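Local structure of heme oxygenase (Chlamydomonas reinhardtii, 4RAJ) at residues S48-Y53 with Q104-A109; V63-E68 with Y94-F99; F99-Q104 with G173-D178. The protein probably catalyses the oxidative opening of heme to biliverdin, with release of iron and carbon monoxide, as other heme oxygenases do. One frame throughout, in Å; residues are numbered along the deposited sequence.

Contact 1: residues S48-Y53 with Q104-A109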
ATOM      1  N   SER A  48     -19.859   8.192   3.070  1.00 23.03           N
ATOM      2  CA  SER A  48     -21.255   8.291   3.485  1.00 22.88           C
ATOM      3  C   SER A  48     -21.499   7.512   4.774  1.00 25.22           C
ATOM      4  O   SER A  48     -22.513   7.733   5.459  1.00 22.53           O
ATOM      5  CB  SER A  48     -22.194   7.790   2.376  1.00 31.29           C
ATOM      6  OG  SER A  48     -22.101   6.375   2.244  1.00 35.87           O
ATOM      7  N   ASP A  49     -20.556   6.636   5.127  1.00 22.48           N
ATOM      8  CA  ASP A  49     -20.713   5.744   6.283  1.00 27.15           C
ATOM      9  C   ASP A  49     -19.345   5.290   6.804  1.00 22.88           C
ATOM     10  O   ASP A  49     -18.631   4.580   6.095  1.00 23.15           O
ATOM     11  CB  ASP A  49     -21.556   4.526   5.880  1.00 26.51           C
ATOM     12  CG  ASP A  49     -21.912   3.621   7.054  1.00 35.01           C
ATOM     13  OD1 ASP A  49     -21.187   3.596   8.076  1.00 35.14           O
ATOM     14  OD2 ASP A  49     -22.944   2.922   6.944  1.00 37.96           O
ATOM     15  N   LYS A  50     -18.996   5.649   8.041  1.00 24.77           N
ATOM     16  CA  LYS A  50     -17.652   5.337   8.530  1.00 22.51           C
ATOM     17  C   LYS A  50     -17.436   3.832   8.570  1.00 26.23           C
ATOM     18  O   LYS A  50     -16.309   3.364   8.421  1.00 24.80           O
ATOM     19  CB  LYS A  50     -17.395   5.932   9.918  1.00 27.38           C
ATOM     20  CG  LYS A  50     -18.556   5.893  10.869  1.00 37.96           C
ATOM     21  CD  LYS A  50     -18.181   6.593  12.172  1.00 57.43           C
ATOM     22  CE  LYS A  50     -17.545   7.958  11.920  1.00 65.25           C
ATOM     23  NZ  LYS A  50     -17.186   8.664  13.187  1.00 68.69           N
ATOM     24  N   ASP A  51     -18.508   3.065   8.754  1.00 21.40           N
ATOM     25  CA  ASP A  51     -18.367   1.606   8.761  1.00 25.03           C
ATOM     26  C   ASP A  51     -17.979   1.075   7.372  1.00 24.92           C
ATOM     27  O   ASP A  51     -17.183   0.145   7.250  1.00 23.82           O
ATOM     28  CB  ASP A  51     -19.660   0.929   9.230  1.00 32.77           C
ATOM     29  CG  ASP A  51     -20.022   1.265  10.674  1.00 44.82           C
ATOM     30  OD1 ASP A  51     -19.122   1.579  11.488  1.00 42.65           O
ATOM     31  OD2 ASP A  51     -21.228   1.196  11.000  1.00 51.05           O
ATOM     32  N   LEU A  52     -18.556   1.667   6.331  1.00 21.59           N
ATOM     33  CA  LEU A  52     -18.221   1.304   4.966  1.00 21.13           C
ATOM     34  C   LEU A  52     -16.769   1.662   4.678  1.00 18.82           C
ATOM     35  O   LEU A  52     -16.011   0.856   4.151  1.00 19.27           O
ATOM     36  CB  LEU A  52     -19.141   2.030   3.988  1.00 26.65           C
ATOM     37  CG  LEU A  52     -19.625   1.288   2.759  1.00 43.18           C
ATOM     38  CD1 LEU A  52     -20.050  -0.119   3.154  1.00 38.19           C
ATOM     39  CD2 LEU A  52     -20.799   2.073   2.177  1.00 41.46           C
ATOM     40  N   TYR A  53     -16.404   2.884   5.052  1.00 20.57           N
ATOM     41  CA  TYR A  53     -15.050   3.377   4.904  1.00 19.19           C
ATOM     42  C   TYR A  53     -14.036   2.420   5.544  1.00 20.35           C
ATOM     43  O   TYR A  53     -13.042   2.024   4.929  1.00 19.06           O
ATOM     44  CB  TYR A  53     -14.950   4.776   5.528  1.00 17.25           C
ATOM     45  CG  TYR A  53     -13.548   5.315   5.610  1.00 19.07           C
ATOM     46  CD1 TYR A  53     -12.911   5.828   4.485  1.00 18.08           C
ATOM     47  CD2 TYR A  53     -12.855   5.312   6.814  1.00 20.04           C
ATOM     48  CE1 TYR A  53     -11.614   6.328   4.563  1.00 24.15           C
ATOM     49  CE2 TYR A  53     -11.569   5.807   6.902  1.00 24.81           C
ATOM     50  CZ  TYR A  53     -10.957   6.317   5.781  1.00 27.10           C
ATOM     51  OH  TYR A  53      -9.679   6.802   5.872  1.00 23.81           O
ATOM     52  N   GLN A 104      -9.844  -0.942  14.014  1.00 18.92           N
ATOM     53  CA  GLN A 104     -10.371  -1.169  15.360  1.00 20.26           C
ATOM     54  C   GLN A 104     -11.108   0.070  15.855  1.00 21.53           C
ATOM     55  O   GLN A 104     -12.174  -0.039  16.479  1.00 20.04           O
ATOM     56  CB  GLN A 104      -9.255  -1.567  16.326  1.00 19.93           C
ATOM     57  CG  GLN A 104      -8.689  -2.951  16.020  1.00 20.54           C
ATOM     58  CD  GLN A 104      -7.721  -3.453  17.098  1.00 23.52           C
ATOM     59  OE1 GLN A 104      -6.512  -3.574  16.867  1.00 26.08           O
ATOM     60  NE2 GLN A 104      -8.258  -3.752  18.268  1.00 22.01           N
ATOM     61  N   HIS A 105     -10.574   1.248  15.548  1.00 17.25           N
ATOM     62  CA  HIS A 105     -11.236   2.485  15.967  1.00 19.87           C
ATOM     63  C   HIS A 105     -12.663   2.609  15.428  1.00 20.59           C
ATOM     64  O   HIS A 105     -13.619   2.878  16.178  1.00 20.95           O
ATOM     65  CB  HIS A 105     -10.446   3.725  15.535  1.00 18.09           C
ATOM     66  CG  HIS A 105     -11.152   5.004  15.882  1.00 23.51           C
ATOM     67  ND1 HIS A 105     -11.762   5.803  14.942  1.00 27.47           N
ATOM     68  CD2 HIS A 105     -11.415   5.567  17.084  1.00 19.43           C
ATOM     69  CE1 HIS A 105     -12.344   6.827  15.548  1.00 19.87           C
ATOM     70  NE2 HIS A 105     -12.135   6.713  16.844  1.00 31.84           N
ATOM     71  N   TYR A 106     -12.823   2.413  14.124  1.00 19.82           N
ATOM     72  CA  TYR A 106     -14.132   2.628  13.517  1.00 17.01           C
ATOM     73  C   TYR A 106     -15.122   1.520  13.822  1.00 24.91           C
ATOM     74  O   TYR A 106     -16.303   1.788  14.042  1.00 25.65           O
ATOM     75  CB  TYR A 106     -13.980   2.785  12.007  1.00 17.90           C
ATOM     76  CG  TYR A 106     -13.341   4.083  11.591  1.00 18.46           C
ATOM     77  CD1 TYR A 106     -14.033   5.282  11.715  1.00 23.05           C
ATOM     78  CD2 TYR A 106     -12.044   4.121  11.076  1.00 18.85           C
ATOM     79  CE1 TYR A 106     -13.464   6.477  11.335  1.00 19.66           C
ATOM     80  CE2 TYR A 106     -11.464   5.327  10.696  1.00 21.89           C
ATOM     81  CZ  TYR A 106     -12.190   6.503  10.832  1.00 21.59           C
ATOM     82  OH  TYR A 106     -11.649   7.717  10.467  1.00 21.31           O
ATOM     83  N   LEU A 107     -14.643   0.277  13.851  1.00 21.26           N
ATOM     84  CA  LEU A 107     -15.544  -0.876  13.842  1.00 24.51           C
ATOM     85  C   LEU A 107     -15.727  -1.519  15.219  1.00 23.22           C
ATOM     86  O   LEU A 107     -16.698  -2.253  15.453  1.00 24.59           O
ATOM     87  CB  LEU A 107     -15.041  -1.921  12.844  1.00 19.70           C
ATOM     88  CG  LEU A 107     -14.982  -1.492  11.375  1.00 22.03           C
ATOM     89  CD1 LEU A 107     -14.647  -2.677  10.495  1.00 19.31           C
ATOM     90  CD2 LEU A 107     -16.313  -0.860  10.931  1.00 26.03           C
ATOM     91  N   GLY A 108     -14.797  -1.253  16.129  1.00 23.81           N
ATOM     92  CA  GLY A 108     -14.957  -1.703  17.501  1.00 27.61           C
ATOM     93  C   GLY A 108     -14.717  -3.188  17.694  1.00 26.72           C
ATOM     94  O   GLY A 108     -13.973  -3.808  16.947  1.00 23.66           O
ATOM     95  N   ALA A 109     -15.368  -3.758  18.700  1.00 22.47           N
ATOM     96  CA  ALA A 109     -15.013  -5.092  19.186  1.00 24.56           C
ATOM     97  C   ALA A 109     -15.061  -6.187  18.116  1.00 24.20           C
ATOM     98  O   ALA A 109     -14.195  -7.066  18.078  1.00 26.81           O
ATOM     99  CB  ALA A 109     -15.920  -5.471  20.354  1.00 25.71           C
TER
HETATM  100  O   HOH W   1     -18.544   3.484  13.663  1.00 50.08           O
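Tyr-53 sets the edge of its ring against a face of Tyr-106, an offset edge-to-face pair where the start of helix 50-76 meets the end of helix 96-107 in the all-helical heme oxygenase fold. Ring centroids 5.6 Å apart and planes at 80° define the pair, and its closest atoms are CE2 of Tyr-53 and CE2 of Tyr-106, at 3.8 Å. Tyr-53 lies toward the rim of that face, while ND1 of His-105 sits over the centre of the opposite one. Beside the rings, CB of Lys-50 approaches CD1 of Tyr-106 to 3.9 Å, and CD2 of Leu-107 rests 3.9 Å from CA of Asp-51.

Further out, other residues help to position the rings. The Tyr-106 hydroxyl is hydrogen-bonded to the carbonyl of Gly-173, and Tyr-53 meets Phe-166 edge-to-face while touching Val-158 and Ala-162 of helix 155-165. The helix start itself is N-capped by Asp-49, whose OD1 accepts from N of Asp-51 at 2.8 Å.

A water bridge completes the contact. With CG next to the backbone N (chi1 -64°), Asp-51 brings its carboxylate toward the other helix, where one water donates both to OD1 of Asp-51 (2.9 Å) and to O of Tyr-106 (2.8 Å).

Contact 2: residues V63-E68 with Y94-F99; sequences VFVALE and YRAPGF
Phe-64 and Phe-99 meet with near-parallel planes (23°), but with centroids 5.2 Å apart they are offset so strongly that little of one ring faces the other; the touch is between CD2 of Phe-64 and CE1 of Phe-99, at 3.5 Å. One face of Phe-64 receives CB of Arg-95, a CH-pi contact 3.9 Å from the ring centroid. The small side chain of Ala-96 lets the two backbones come close, with CA of Phe-64 and CA of Ala-96 only 5.2 Å apart, and its CB also meets CG2 of Val-65 at 3.9 Å. Phe-64 further packs on Gln-147 and Met-151 of helix 140-151, near a pocket that holds a polyether here and probably accommodates heme in the working enzyme.

Outward from this centre, the side chains of Glu-68 and Tyr-94 run antiparallel past each other. CG of Glu-68 stands 3.5 Å above the centroid of the Tyr-94 ring, and the carboxylate lies nearly parallel to that ring. With CG beside the backbone N (chi1 -76°) and the chain extended beyond it, the carboxylate reaches the beginning of helix 96-107. There OE2 of Glu-68 accepts from N of Arg-95 at 2.7 Å, almost straight at 174°, and OE1 of Glu-68 accepts from N of Ala-96 at 3.1 Å. OE2 is also hydrogen-bonded to NE2 of His-148.

A glutamine here has an NH2 in place of one acceptor oxygen and would probably leave the N-H of Arg-95 or Ala-96 without its mate. Both oxygens are met on the syn side, somewhat out of the carboxylate plane; one buried carboxylate thus serves two amides at a helix start, where the helix dipole would be expected to favour its negative charge.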
ATOM      1  N   VAL A  63      -3.650  -6.170   2.606  1.00 18.75           N
ATOM      2  CA  VAL A  63      -2.590  -5.985   1.606  1.00 15.84           C
ATOM      3  C   VAL A  63      -1.282  -5.627   2.306  1.00 21.75           C
ATOM      4  O   VAL A  63      -0.231  -6.252   2.085  1.00 17.40           O
ATOM      5  CB  VAL A  63      -2.933  -4.891   0.577  1.00 15.16           C
ATOM      6  CG1 VAL A  63      -1.691  -4.558  -0.285  1.00 16.98           C
ATOM      7  CG2 VAL A  63      -4.123  -5.331  -0.304  1.00 17.40           C
ATOM      8  N   PHE A  64      -1.331  -4.634   3.183  1.00 16.53           N
ATOM      9  CA  PHE A  64      -0.097  -4.254   3.857  1.00 16.43           C
ATOM     10  C   PHE A  64       0.403  -5.304   4.855  1.00 20.60           C
ATOM     11  O   PHE A  64       1.608  -5.448   5.016  1.00 21.73           O
ATOM     12  CB  PHE A  64      -0.255  -2.882   4.535  1.00 17.54           C
ATOM     13  CG  PHE A  64      -0.177  -1.752   3.552  1.00 17.71           C
ATOM     14  CD1 PHE A  64       1.048  -1.340   3.052  1.00 18.38           C
ATOM     15  CD2 PHE A  64      -1.323  -1.147   3.073  1.00 26.09           C
ATOM     16  CE1 PHE A  64       1.125  -0.315   2.107  1.00 18.80           C
ATOM     17  CE2 PHE A  64      -1.255  -0.122   2.124  1.00 25.23           C
ATOM     18  CZ  PHE A  64      -0.031   0.289   1.647  1.00 16.94           C
ATOM     19  N   VAL A  65      -0.487  -6.038   5.519  1.00 18.73           N
ATOM     20  CA  VAL A  65      -0.017  -7.147   6.361  1.00 16.64           C
ATOM     21  C   VAL A  65       0.816  -8.118   5.513  1.00 20.79           C
ATOM     22  O   VAL A  65       1.908  -8.533   5.912  1.00 22.03           O
ATOM     23  CB  VAL A  65      -1.187  -7.913   7.021  1.00 22.80           C
ATOM     24  CG1 VAL A  65      -0.734  -9.284   7.492  1.00 26.23           C
ATOM     25  CG2 VAL A  65      -1.763  -7.105   8.186  1.00 25.54           C
ATOM     26  N   ALA A  66       0.308  -8.436   4.320  1.00 18.02           N
ATOM     27  CA  ALA A  66       0.940  -9.429   3.454  1.00 17.87           C
ATOM     28  C   ALA A  66       2.303  -8.949   2.951  1.00 20.62           C
ATOM     29  O   ALA A  66       3.291  -9.680   3.026  1.00 20.25           O
ATOM     30  CB  ALA A  66       0.031  -9.760   2.269  1.00 22.67           C
ATOM     31  N   LEU A  67       2.335  -7.733   2.407  1.00 16.93           N
ATOM     32  CA  LEU A  67       3.565  -7.134   1.897  1.00 19.57           C
ATOM     33  C   LEU A  67       4.628  -7.008   2.994  1.00 22.79           C
ATOM     34  O   LEU A  67       5.810  -7.350   2.806  1.00 18.81           O
ATOM     35  CB  LEU A  67       3.255  -5.762   1.287  1.00 17.85           C
ATOM     36  CG  LEU A  67       4.370  -4.896   0.705  1.00 22.35           C
ATOM     37  CD1 LEU A  67       5.289  -5.707  -0.200  1.00 22.01           C
ATOM     38  CD2 LEU A  67       3.742  -3.755  -0.070  1.00 21.83           C
ATOM     39  N   GLU A  68       4.217  -6.531   4.160  1.00 21.18           N
ATOM     40  CA  GLU A  68       5.184  -6.283   5.211  1.00 22.70           C
ATOM     41  C   GLU A  68       5.666  -7.591   5.856  1.00 22.25           C
ATOM     42  O   GLU A  68       6.814  -7.683   6.285  1.00 22.83           O
ATOM     43  CB  GLU A  68       4.583  -5.304   6.237  1.00 21.34           C
ATOM     44  CG  GLU A  68       4.599  -3.874   5.665  1.00 20.35           C
ATOM     45  CD  GLU A  68       3.661  -2.890   6.350  1.00 22.71           C
ATOM     46  OE1 GLU A  68       3.270  -3.132   7.510  1.00 16.80           O
ATOM     47  OE2 GLU A  68       3.336  -1.861   5.715  1.00 19.67           O
ATOM     48  N   TYR A  94       6.190   1.480   7.147  1.00 20.58           N
ATOM     49  CA  TYR A  94       5.205   0.412   7.314  1.00 18.46           C
ATOM     50  C   TYR A  94       3.839   0.965   7.745  1.00 19.96           C
ATOM     51  O   TYR A  94       3.769   1.889   8.564  1.00 19.05           O
ATOM     52  CB  TYR A  94       5.685  -0.619   8.337  1.00 20.38           C
ATOM     53  CG  TYR A  94       6.634  -1.681   7.801  1.00 21.58           C
ATOM     54  CD1 TYR A  94       7.372  -1.481   6.634  1.00 22.55           C
ATOM     55  CD2 TYR A  94       6.776  -2.896   8.465  1.00 26.91           C
ATOM     56  CE1 TYR A  94       8.241  -2.470   6.154  1.00 25.53           C
ATOM     57  CE2 TYR A  94       7.637  -3.883   7.996  1.00 28.94           C
ATOM     58  CZ  TYR A  94       8.373  -3.664   6.847  1.00 31.00           C
ATOM     59  OH  TYR A  94       9.231  -4.660   6.391  1.00 30.24           O
ATOM     60  N   ARG A  95       2.777   0.355   7.215  1.00 17.75           N
ATOM     61  CA  ARG A  95       1.409   0.838   7.344  1.00 20.06           C
ATOM     62  C   ARG A  95       0.456  -0.117   8.068  1.00 18.10           C
ATOM     63  O   ARG A  95      -0.600   0.319   8.511  1.00 19.35           O
ATOM     64  CB  ARG A  95       0.796   1.116   5.949  1.00 17.32           C
ATOM     65  CG  ARG A  95       1.454   2.220   5.130  1.00 17.33           C
ATOM     66  CD  ARG A  95       1.226   3.596   5.800  1.00 16.13           C
ATOM     67  NE  ARG A  95       2.288   3.911   6.756  1.00 18.97           N
ATOM     68  CZ  ARG A  95       2.208   4.865   7.688  1.00 20.18           C
ATOM     69  NH1 ARG A  95       1.107   5.597   7.796  1.00 20.80           N
ATOM     70  NH2 ARG A  95       3.229   5.081   8.523  1.00 19.22           N
ATOM     71  N   ALA A  96       0.768  -1.409   8.143  1.00 20.82           N
ATOM     72  CA  ALA A  96      -0.249  -2.359   8.662  1.00 19.54           C
ATOM     73  C   ALA A  96      -0.701  -2.017  10.106  1.00 22.35           C
ATOM     74  O   ALA A  96      -1.896  -2.095  10.415  1.00 19.29           O
ATOM     75  CB  ALA A  96       0.254  -3.804   8.586  1.00 18.64           C
ATOM     76  N   PRO A  97       0.238  -1.616  10.984  1.00 18.25           N
ATOM     77  CA  PRO A  97      -0.273  -1.258  12.313  1.00 20.74           C
ATOM     78  C   PRO A  97      -1.195  -0.039  12.307  1.00 22.73           C
ATOM     79  O   PRO A  97      -2.183  -0.042  13.042  1.00 17.92           O
ATOM     80  CB  PRO A  97       1.000  -0.965  13.112  1.00 29.41           C
ATOM     81  CG  PRO A  97       2.048  -1.785  12.444  1.00 30.10           C
ATOM     82  CD  PRO A  97       1.715  -1.677  10.978  1.00 19.21           C
ATOM     83  N   GLY A  98      -0.885   0.971  11.492  1.00 19.15           N
ATOM     84  CA  GLY A  98      -1.769   2.116  11.319  1.00 22.18           C
ATOM     85  C   GLY A  98      -3.152   1.742  10.777  1.00 23.31           C
ATOM     86  O   GLY A  98      -4.189   2.224  11.266  1.00 18.04           O
ATOM     87  N   PHE A  99      -3.184   0.879   9.768  1.00 17.42           N
ATOM     88  CA  PHE A  99      -4.472   0.390   9.256  1.00 18.52           C
ATOM     89  C   PHE A  99      -5.245  -0.357  10.334  1.00 17.45           C
ATOM     90  O   PHE A  99      -6.443  -0.188  10.491  1.00 17.65           O
ATOM     91  CB  PHE A  99      -4.279  -0.542   8.052  1.00 17.90           C
ATOM     92  CG  PHE A  99      -4.167   0.181   6.732  1.00 20.19           C
ATOM     93  CD1 PHE A  99      -2.931   0.632   6.289  1.00 25.98           C
ATOM     94  CD2 PHE A  99      -5.294   0.392   5.932  1.00 18.34           C
ATOM     95  CE1 PHE A  99      -2.814   1.283   5.086  1.00 29.22           C
ATOM     96  CE2 PHE A  99      -5.189   1.043   4.734  1.00 20.11           C
ATOM     97  CZ  PHE A  99      -3.943   1.492   4.304  1.00 21.83           C
TER

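Contact 3: residues F99-Q104 with G173-D178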
ATOM      1  N   PHE A  99      -3.184   0.879   9.768  1.00 17.42           N
ATOM      2  CA  PHE A  99      -4.472   0.390   9.256  1.00 18.52           C
ATOM      3  C   PHE A  99      -5.245  -0.357  10.334  1.00 17.45           C
ATOM      4  O   PHE A  99      -6.443  -0.188  10.491  1.00 17.65           O
ATOM      5  CB  PHE A  99      -4.279  -0.542   8.052  1.00 17.90           C
ATOM      6  CG  PHE A  99      -4.167   0.181   6.732  1.00 20.19           C
ATOM      7  CD1 PHE A  99      -2.931   0.632   6.289  1.00 25.98           C
ATOM      8  CD2 PHE A  99      -5.294   0.392   5.932  1.00 18.34           C
ATOM      9  CE1 PHE A  99      -2.814   1.283   5.086  1.00 29.22           C
ATOM     10  CE2 PHE A  99      -5.189   1.043   4.734  1.00 20.11           C
ATOM     11  CZ  PHE A  99      -3.943   1.492   4.304  1.00 21.83           C
ATOM     12  N   LYS A 100      -4.556  -1.204  11.078  1.00 16.43           N
ATOM     13  CA  LYS A 100      -5.245  -1.979  12.101  1.00 17.41           C
ATOM     14  C   LYS A 100      -5.822  -1.054  13.168  1.00 19.56           C
ATOM     15  O   LYS A 100      -6.940  -1.257  13.619  1.00 18.68           O
ATOM     16  CB  LYS A 100      -4.309  -3.007  12.741  1.00 17.74           C
ATOM     17  CG  LYS A 100      -5.068  -4.112  13.471  1.00 23.31           C
ATOM     18  CD  LYS A 100      -4.153  -4.957  14.350  1.00 21.37           C
ATOM     19  CE  LYS A 100      -4.860  -6.242  14.756  1.00 24.90           C
ATOM     20  NZ  LYS A 100      -4.096  -6.972  15.804  1.00 38.43           N
ATOM     21  N   GLN A 101      -5.070  -0.030  13.563  1.00 19.47           N
ATOM     22  CA  GLN A 101      -5.577   0.944  14.528  1.00 19.50           C
ATOM     23  C   GLN A 101      -6.869   1.606  14.050  1.00 19.54           C
ATOM     24  O   GLN A 101      -7.833   1.743  14.812  1.00 17.40           O
ATOM     25  CB  GLN A 101      -4.517   2.018  14.814  1.00 21.47           C
ATOM     26  CG  GLN A 101      -3.429   1.538  15.744  1.00 35.08           C
ATOM     27  CD  GLN A 101      -2.226   2.465  15.749  1.00 50.35           C
ATOM     28  OE1 GLN A 101      -2.371   3.689  15.781  1.00 46.07           O
ATOM     29  NE2 GLN A 101      -1.029   1.885  15.720  1.00 49.85           N
ATOM     30  N   ASP A 102      -6.884   2.025  12.792  1.00 19.90           N
ATOM     31  CA  ASP A 102      -8.071   2.668  12.231  1.00 18.17           C
ATOM     32  C   ASP A 102      -9.257   1.708  12.174  1.00 21.08           C
ATOM     33  O   ASP A 102     -10.376   2.059  12.556  1.00 19.80           O
ATOM     34  CB  ASP A 102      -7.778   3.211  10.835  1.00 19.21           C
ATOM     35  CG  ASP A 102      -6.957   4.477  10.869  1.00 29.00           C
ATOM     36  OD1 ASP A 102      -6.791   5.063  11.977  1.00 25.85           O
ATOM     37  OD2 ASP A 102      -6.489   4.890   9.781  1.00 24.61           O
ATOM     38  N   VAL A 103      -9.016   0.495  11.696  1.00 16.12           N
ATOM     39  CA  VAL A 103     -10.092  -0.486  11.612  1.00 17.10           C
ATOM     40  C   VAL A 103     -10.693  -0.774  12.999  1.00 20.09           C
ATOM     41  O   VAL A 103     -11.917  -0.841  13.145  1.00 23.46           O
ATOM     42  CB  VAL A 103      -9.592  -1.793  10.953  1.00 24.04           C
ATOM     43  CG1 VAL A 103     -10.602  -2.924  11.125  1.00 28.30           C
ATOM     44  CG2 VAL A 103      -9.298  -1.544   9.458  1.00 21.95           C
ATOM     45  N   GLN A 104      -9.844  -0.942  14.014  1.00 18.92           N
ATOM     46  CA  GLN A 104     -10.371  -1.169  15.360  1.00 20.26           C
ATOM     47  C   GLN A 104     -11.108   0.070  15.855  1.00 21.53           C
ATOM     48  O   GLN A 104     -12.174  -0.039  16.479  1.00 20.04           O
ATOM     49  CB  GLN A 104      -9.255  -1.567  16.326  1.00 19.93           C
ATOM     50  CG  GLN A 104      -8.689  -2.951  16.020  1.00 20.54           C
ATOM     51  CD  GLN A 104      -7.721  -3.453  17.098  1.00 23.52           C
ATOM     52  OE1 GLN A 104      -6.512  -3.574  16.867  1.00 26.08           O
ATOM     53  NE2 GLN A 104      -8.258  -3.752  18.268  1.00 22.01           N
ATOM     54  N   GLY A 173      -8.131   8.076  14.095  1.00 24.37           N
ATOM     55  CA  GLY A 173      -8.951   7.855  12.910  1.00 20.81           C
ATOM     56  C   GLY A 173      -8.264   7.909  11.563  1.00 24.73           C
ATOM     57  O   GLY A 173      -8.862   7.519  10.555  1.00 20.32           O
ATOM     58  N   THR A 174      -7.024   8.398  11.521  1.00 21.29           N
ATOM     59  CA  THR A 174      -6.279   8.382  10.260  1.00 18.81           C
ATOM     60  C   THR A 174      -4.889   7.805  10.429  1.00 20.40           C
ATOM     61  O   THR A 174      -3.947   8.239   9.758  1.00 21.74           O
ATOM     62  CB  THR A 174      -6.165   9.800   9.634  1.00 21.37           C
ATOM     63  OG1 THR A 174      -5.381  10.661  10.477  1.00 21.20           O
ATOM     64  CG2 THR A 174      -7.560  10.419   9.415  1.00 22.37           C
ATOM     65  N   ALA A 175      -4.750   6.824  11.324  1.00 17.65           N
ATOM     66  CA  ALA A 175      -3.433   6.252  11.608  1.00 21.13           C
ATOM     67  C   ALA A 175      -2.831   5.555  10.382  1.00 21.32           C
ATOM     68  O   ALA A 175      -1.609   5.481  10.245  1.00 20.67           O
ATOM     69  CB  ALA A 175      -3.510   5.282  12.792  1.00 28.35           C
ATOM     70  N   ALA A 176      -3.689   5.068   9.490  1.00 21.15           N
ATOM     71  CA  ALA A 176      -3.237   4.460   8.235  1.00 17.85           C
ATOM     72  C   ALA A 176      -2.412   5.440   7.406  1.00 22.82           C
ATOM     73  O   ALA A 176      -1.530   5.033   6.644  1.00 19.83           O
ATOM     74  CB  ALA A 176      -4.434   3.967   7.418  1.00 16.34           C
ATOM     75  N   PHE A 177      -2.719   6.727   7.558  1.00 17.41           N
ATOM     76  CA  PHE A 177      -2.106   7.796   6.770  1.00 16.89           C
ATOM     77  C   PHE A 177      -1.192   8.725   7.592  1.00 19.32           C
ATOM     78  O   PHE A 177      -0.724   9.746   7.080  1.00 21.75           O
ATOM     79  CB  PHE A 177      -3.210   8.625   6.109  1.00 17.44           C
ATOM     80  CG  PHE A 177      -4.201   7.791   5.341  1.00 20.51           C
ATOM     81  CD1 PHE A 177      -3.855   7.237   4.123  1.00 27.11           C
ATOM     82  CD2 PHE A 177      -5.474   7.554   5.846  1.00 21.68           C
ATOM     83  CE1 PHE A 177      -4.764   6.459   3.424  1.00 26.87           C
ATOM     84  CE2 PHE A 177      -6.388   6.784   5.148  1.00 22.68           C
ATOM     85  CZ  PHE A 177      -6.036   6.235   3.940  1.00 21.38           C
ATOM     86  N   ASP A 178      -0.939   8.375   8.847  1.00 18.47           N
ATOM     87  CA  ASP A 178      -0.133   9.237   9.714  1.00 29.53           C
ATOM     88  C   ASP A 178       1.357   8.869   9.694  1.00 28.16           C
ATOM     89  O   ASP A 178       1.723   7.693   9.593  1.00 22.21           O
ATOM     90  CB  ASP A 178      -0.631   9.186  11.159  1.00 23.55           C
ATOM     91  CG  ASP A 178      -2.000   9.834  11.345  1.00 32.03           C
ATOM     92  OD1 ASP A 178      -2.469  10.608  10.471  1.00 28.74           O
ATOM     93  OD2 ASP A 178      -2.617   9.553  12.382  1.00 29.80           O
TER
HETATM   94  O   HOH W   2      -8.375   6.300   8.253  1.00 24.57           O
HETATM   95  O   HOH W   3      -7.090   5.510  14.670  1.00 30.08           O
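Asp-102 reaches from helix 96-107 into the turn of 173-178 and spreads its carboxylate over two successive amides. OD1 of Asp-102 accepts from N of Ala-175 at 2.8 Å through its syn lone pair, whereas OD2 of Asp-102 is met by N of Ala-176, also at 2.8 Å, from above the carboxylate plane (51° out of it). Alongside lies the tightly packed part: the methyl of Ala-176 stands over the centre of the Phe-99 ring, 3.7 Å from CB to the centroid and 5° off its normal. The same methyl sits toward the rim of one face of Phe-177, so it is in contact with two aromatic rings. On this packed side a water donates to OD2 of Asp-102 and to O of Gly-173.

The other side is looser. OE1 of Gln-101, an exposed residue, merely brushes CB of Ala-175 at 3.6 Å, and a second water donates to OD1 of Asp-102 and accepts from N of Gly-173. Each carboxylate oxygen thus has one amide and one water.

This joins helix 96-107 to the loop between helices 155-165 and 184-200, with Phe-177 continuing onto Val-158 of helix 155-165 and Met-151 of helix 140-151.

Contacts 1 and 2 join the same two helices, 50-76 and 96-107, with centres about 18 Å apart; contact 3 uses helix 96-107 between them to hold a loop. All three are largely buried, yet their depth differs: contact 2 is centred about 7 Å from the centre of the chain, contact 3 about 13 Å and contact 1 about 20 Å. In contacts 2 and 3 an acidic side chain takes two backbone amides; in contact 2 its carboxylate stacks on a ring, in contact 3 a methyl does, whereas peripheral contact 1 relies on ring packing and a water bridge. Arg-95 NH1, hydrogen-bonded to the carbonyls of Ala-176 and Asp-178, ties contact 2 to contact 3.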